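Pre-mRNA splicing factor PRP8 (Cyanidioschyzon merolae, PDB 6NQI) probably binds spliceosomal snRNAs and the pre-mRNA intron within the spliceosome, this chain being its RNase H-like domain. Local coordinates at residues I30-S34 and T35-F39; P123-R126 and D127-T131. One frame throughout, in Å; residues are numbered along the deposited sequence.

Interaction 1 of 2, residues I30-S34 and T35-F39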
loop_
_atom_site.group_PDB
_atom_site.type_symbol
_atom_site.label_atom_id
_atom_site.label_comp_id
_atom_site.label_asym_id
_atom_site.label_seq_id
_atom_site.Cartn_x
_atom_site.Cartn_y
_atom_site.Cartn_z
ATOM N N ILE A 30 2.325 1.489 -0.505
ATOM C CA ILE A 30 2.621 1.934 0.865
ATOM C C ILE A 30 1.341 2.474 1.499
ATOM O O ILE A 30 0.851 3.541 1.105
ATOM C CB ILE A 30 3.717 3.006 0.917
ATOM C CG1 ILE A 30 5.028 2.477 0.335
ATOM C CG2 ILE A 30 3.886 3.520 2.385
ATOM C CD1 ILE A 30 6.095 3.509 0.348
ATOM N N TRP A 31 0.839 1.776 2.516
ATOM C CA TRP A 31 -0.335 2.188 3.282
ATOM C C TRP A 31 0.140 2.896 4.545
ATOM O O TRP A 31 0.917 2.334 5.323
ATOM C CB TRP A 31 -1.215 0.978 3.611
ATOM C CG TRP A 31 -2.321 1.229 4.610
ATOM C CD1 TRP A 31 -3.019 2.386 4.795
ATOM C CD2 TRP A 31 -2.857 0.286 5.557
ATOM N NE1 TRP A 31 -3.947 2.231 5.813
ATOM C CE2 TRP A 31 -3.867 0.949 6.290
ATOM C CE3 TRP A 31 -2.582 -1.054 5.855
ATOM C CZ2 TRP A 31 -4.597 0.319 7.293
ATOM C CZ3 TRP A 31 -3.316 -1.677 6.859
ATOM C CH2 TRP A 31 -4.307 -0.990 7.559
ATOM N N GLU A 32 -0.281 4.141 4.719
ATOM C CA GLU A 32 -0.023 4.891 5.938
ATOM C C GLU A 32 -1.205 4.685 6.886
ATOM O O GLU A 32 -2.276 5.275 6.688
ATOM C CB GLU A 32 0.164 6.361 5.597
ATOM C CG GLU A 32 0.611 7.177 6.761
ATOM C CD GLU A 32 1.126 8.524 6.346
ATOM O OE1 GLU A 32 0.306 9.438 6.100
ATOM O OE2 GLU A 32 2.356 8.654 6.219
ATOM N N THR A 33 -0.989 3.888 7.940
ATOM C CA THR A 33 -2.097 3.379 8.756
ATOM C C THR A 33 -2.853 4.492 9.473
ATOM O O THR A 33 -4.087 4.479 9.511
ATOM C CB THR A 33 -1.599 2.358 9.779
ATOM O OG1 THR A 33 -0.622 2.975 10.638
ATOM C CG2 THR A 33 -1.005 1.122 9.095
ATOM N N SER A 34 -2.136 5.433 10.097
ATOM C CA SER A 34 -2.803 6.433 10.925
ATOM C C SER A 34 -3.729 7.326 10.109
ATOM O O SER A 34 -4.776 7.767 10.606
ATOM C CB SER A 34 -1.773 7.295 11.648
ATOM O OG SER A 34 -1.113 8.160 10.747
ATOM N N THR A 35 -3.350 7.637 8.874
ATOM C CA THR A 35 -4.091 8.600 8.068
ATOM C C THR A 35 -4.899 7.988 6.935
ATOM O O THR A 35 -5.842 8.618 6.457
ATOM C CB THR A 35 -3.133 9.622 7.454
ATOM O OG1 THR A 35 -2.118 8.924 6.715
ATOM C CG2 THR A 35 -2.489 10.429 8.519
ATOM N N GLY A 36 -4.495 6.829 6.439
ATOM C CA GLY A 36 -5.131 6.205 5.312
ATOM C C GLY A 36 -4.461 6.541 4.010
ATOM O O GLY A 36 -4.918 6.090 2.962
ATOM N N ARG A 37 -3.360 7.270 4.047
ATOM C CA ARG A 37 -2.781 7.774 2.819
ATOM C C ARG A 37 -2.126 6.605 2.112
ATOM O O ARG A 37 -1.471 5.787 2.748
ATOM C CB ARG A 37 -1.796 8.885 3.158
ATOM C CG ARG A 37 -1.479 9.816 2.045
ATOM C CD ARG A 37 -0.747 11.053 2.543
ATOM N NE ARG A 37 0.392 10.713 3.392
ATOM C CZ ARG A 37 1.481 11.470 3.530
ATOM N NH1 ARG A 37 1.609 12.609 2.847
ATOM N NH2 ARG A 37 2.457 11.075 4.333
ATOM N N LEU A 38 -2.368 6.459 0.813
ATOM C CA LEU A 38 -1.862 5.324 0.045
ATOM C C LEU A 38 -0.927 5.801 -1.063
ATOM O O LEU A 38 -1.330 6.613 -1.901
ATOM C CB LEU A 38 -3.023 4.510 -0.532
ATOM C CG LEU A 38 -2.560 3.262 -1.278
ATOM C CD1 LEU A 38 -1.956 2.278 -0.310
ATOM C CD2 LEU A 38 -3.691 2.605 -2.075
ATOM N N PHE A 39 0.319 5.299 -1.060
ATOM C CA PHE A 39 1.316 5.577 -2.097
ATOM C C PHE A 39 1.344 4.418 -3.085
ATOM O O PHE A 39 1.865 3.338 -2.767
ATOM C CB PHE A 39 2.709 5.747 -1.492
ATOM C CG PHE A 39 2.792 6.774 -0.430
ATOM C CD1 PHE A 39 2.982 8.098 -0.749
ATOM C CD2 PHE A 39 2.653 6.420 0.898
ATOM C CE1 PHE A 39 3.082 9.049 0.253
ATOM C CE2 PHE A 39 2.737 7.359 1.901
ATOM C CZ PHE A 39 2.949 8.676 1.577
#
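A beta hairpin joins strands 24-32 and 37-43, and E32 meets G36 and R37 together across it as a G1 beta bulge. E32 N donates to R37 O at 2.8 Å, while E32 O receives G36 N at 2.7 Å. With CG anti to the backbone N (chi1 -172°), the E32 chain runs beside R37, and both point the same way. The salt bridge is side-on: R37 NE meets E32 OE1 at 3.0 Å from above the carboxylate plane. R37 NH2 meets E32 OE2 at 3.1 Å on its syn side, and that oxygen lies in the guanidinium plane. T35 OG1 also donates to E32 OE1, on the anti lone pair, at 2.6 Å. Outside the hairpin, R10 and W12 also hold the carboxylate, and R37 NH2 bonds Q73. A leucine in place of E32 would probably leave the T35 hydroxyl without its acceptor and the charges of R37 and R10 without this carboxylate mate. Farther along the paired strands, I30 CG2 packs on F39 CD2 at 3.5 Å, and their backbones exchange two hydrogen bonds. This is a bulged hairpin between the second and third strands of an RNase H-like fold.

Interaction 2 of 2, residues P123-R126 and D127-T131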
loop_
_atom_site.group_PDB
_atom_site.type_symbol
_atom_site.label_atom_id
_atom_site.label_comp_id
_atom_site.label_asym_id
_atom_site.label_seq_id
_atom_site.Cartn_x
_atom_site.Cartn_y
_atom_site.Cartn_z
ATOM N N PRO A 123 -10.579 -1.314 -10.083
ATOM C CA PRO A 123 -10.441 -0.989 -11.512
ATOM C C PRO A 123 -9.778 0.354 -11.784
ATOM O O PRO A 123 -9.077 0.493 -12.795
ATOM C CB PRO A 123 -11.890 -1.045 -12.030
ATOM C CG PRO A 123 -12.621 -1.886 -11.034
ATOM C CD PRO A 123 -11.982 -1.544 -9.719
ATOM N N GLU A 124 -9.973 1.347 -10.914
ATOM C CA GLU A 124 -9.335 2.643 -11.122
ATOM C C GLU A 124 -7.816 2.505 -11.092
ATOM O O GLU A 124 -7.114 3.091 -11.921
ATOM C CB GLU A 124 -9.824 3.616 -10.048
ATOM C CG GLU A 124 -10.132 5.043 -10.479
ATOM C CD GLU A 124 -11.440 5.521 -9.851
ATOM O OE1 GLU A 124 -11.474 5.695 -8.594
ATOM O OE2 GLU A 124 -12.417 5.739 -10.611
ATOM N N ILE A 125 -7.301 1.720 -10.138
ATOM C CA ILE A 125 -5.862 1.509 -9.986
ATOM C C ILE A 125 -5.319 0.652 -11.115
ATOM O O ILE A 125 -4.261 0.935 -11.686
ATOM C CB ILE A 125 -5.549 0.836 -8.635
ATOM C CG1 ILE A 125 -6.034 1.664 -7.448
ATOM C CG2 ILE A 125 -4.051 0.564 -8.534
ATOM C CD1 ILE A 125 -5.487 3.036 -7.411
ATOM N N ARG A 126 -5.987 -0.460 -11.390
ATOM C CA ARG A 126 -5.550 -1.329 -12.473
ATOM C C ARG A 126 -5.471 -0.553 -13.789
ATOM O O ARG A 126 -4.483 -0.664 -14.532
ATOM C CB ARG A 126 -6.486 -2.530 -12.543
ATOM C CG ARG A 126 -6.138 -3.557 -13.559
ATOM C CD ARG A 126 -7.324 -4.497 -13.715
ATOM N NE ARG A 126 -8.553 -3.757 -14.004
ATOM C CZ ARG A 126 -9.756 -4.308 -14.101
ATOM N NH1 ARG A 126 -9.914 -5.618 -13.943
ATOM N NH2 ARG A 126 -10.805 -3.543 -14.361
ATOM N N ASP A 127 -6.477 0.288 -14.052
ATOM C CA ASP A 127 -6.540 1.054 -15.288
ATOM C C ASP A 127 -5.491 2.155 -15.332
ATOM O O ASP A 127 -4.886 2.392 -16.392
ATOM C CB ASP A 127 -7.938 1.635 -15.456
ATOM C CG ASP A 127 -8.957 0.580 -15.841
ATOM O OD1 ASP A 127 -8.523 -0.542 -16.197
ATOM O OD2 ASP A 127 -10.183 0.863 -15.798
ATOM N N ARG A 128 -5.260 2.858 -14.219
ATOM C CA ARG A 128 -4.174 3.830 -14.236
ATOM C C ARG A 128 -2.830 3.131 -14.370
ATOM O O ARG A 128 -1.897 3.686 -14.960
ATOM C CB ARG A 128 -4.207 4.705 -12.988
ATOM C CG ARG A 128 -3.174 5.818 -12.979
ATOM C CD ARG A 128 -3.226 6.544 -11.645
ATOM N NE ARG A 128 -2.475 7.799 -11.594
ATOM C CZ ARG A 128 -3.013 8.989 -11.331
ATOM N NH1 ARG A 128 -4.320 9.096 -11.105
ATOM N NH2 ARG A 128 -2.243 10.073 -11.290
ATOM N N THR A 129 -2.738 1.886 -13.900
ATOM C CA THR A 129 -1.463 1.182 -13.881
ATOM C C THR A 129 -1.053 0.711 -15.260
ATOM O O THR A 129 0.075 0.970 -15.696
ATOM C CB THR A 129 -1.528 -0.015 -12.937
ATOM O OG1 THR A 129 -1.706 0.429 -11.593
ATOM C CG2 THR A 129 -0.269 -0.865 -13.060
ATOM N N GLN A 130 -1.938 -0.003 -15.961
ATOM C CA GLN A 130 -1.528 -0.554 -17.255
ATOM C C GLN A 130 -1.219 0.531 -18.277
ATOM O O GLN A 130 -0.265 0.403 -19.051
ATOM C CB GLN A 130 -2.575 -1.510 -17.791
ATOM C CG GLN A 130 -2.563 -2.808 -17.038
ATOM C CD GLN A 130 -3.573 -3.781 -17.569
ATOM O OE1 GLN A 130 -3.668 -4.000 -18.788
ATOM N NE2 GLN A 130 -4.339 -4.387 -16.662
ATOM N N THR A 131 -1.983 1.612 -18.277
ATOM C CA THR A 131 -1.789 2.684 -19.244
ATOM C C THR A 131 -0.607 3.589 -18.913
ATOM O O THR A 131 -0.331 4.518 -19.674
ATOM C CB THR A 131 -3.066 3.532 -19.326
ATOM O OG1 THR A 131 -3.525 3.830 -17.987
ATOM C CG2 THR A 131 -4.171 2.819 -20.130
#
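The R126 and D127 side chains lie side by side, their guanidinium and carboxylate planes 27° apart. D127 OD1 comes obliquely to the guanidinium, and the salt bridge is a long one: R126 NE to D127 OD1 is 3.9 Å. The Q130 amide is turned 83° to the guanidinium. Its NE2 sits beside the aliphatic part of R126 instead, at 3.7 Å from R126 CG. All three groups lie on one side of helix 123-130, a short alpha helix.

The backbone carries the regular i to i+4 pattern. D127 N bonds P123 O at 2.9 Å, R128 N bonds E124 O at 3.0 Å, and Q130 N bonds R126 O at 3.0 Å. I125 is buried against W29 and W140 of the sheet and L195 of a loop. T129 is buried too, and it touches V27 of the sheet and M120 of a loop. The R128 side chain touches S138 and W140. At the end of the helix, T129 O accepts a bond from N25 ND2. T131, just past the last turn, turns its hydroxyl back to D127 O.

The T129 side chain adds a second bond to its own turn. Its OG1 stands beside the backbone N (chi1 -65°), which brings the hydroxyl back over the preceding turn. I125 O therefore takes two donors from one residue. T129 N reaches it at 2.9 Å from one side of the carbonyl plane, and T129 OG1 at 2.6 Å from the opposite side.

Interactions 1 and 2 do not touch: their centres are about 19 Å apart and their nearest atoms about 6 Å. The hairpin of interaction 1 is the deeper of the two, its centre about 7 Å from the centre of the chain against about 15 Å for interaction 2. The same strands connect them. Strand 24-32 gives I30-E32 to the hairpin and lends V27 and W29 to the helix. Strand 137-141 flanks strand 37-43, with I139 touching R37 and F39. W140 of the same strand joins the two contacts directly: its backbone bonds L38, and its side chain packs on E124, I125 and R128.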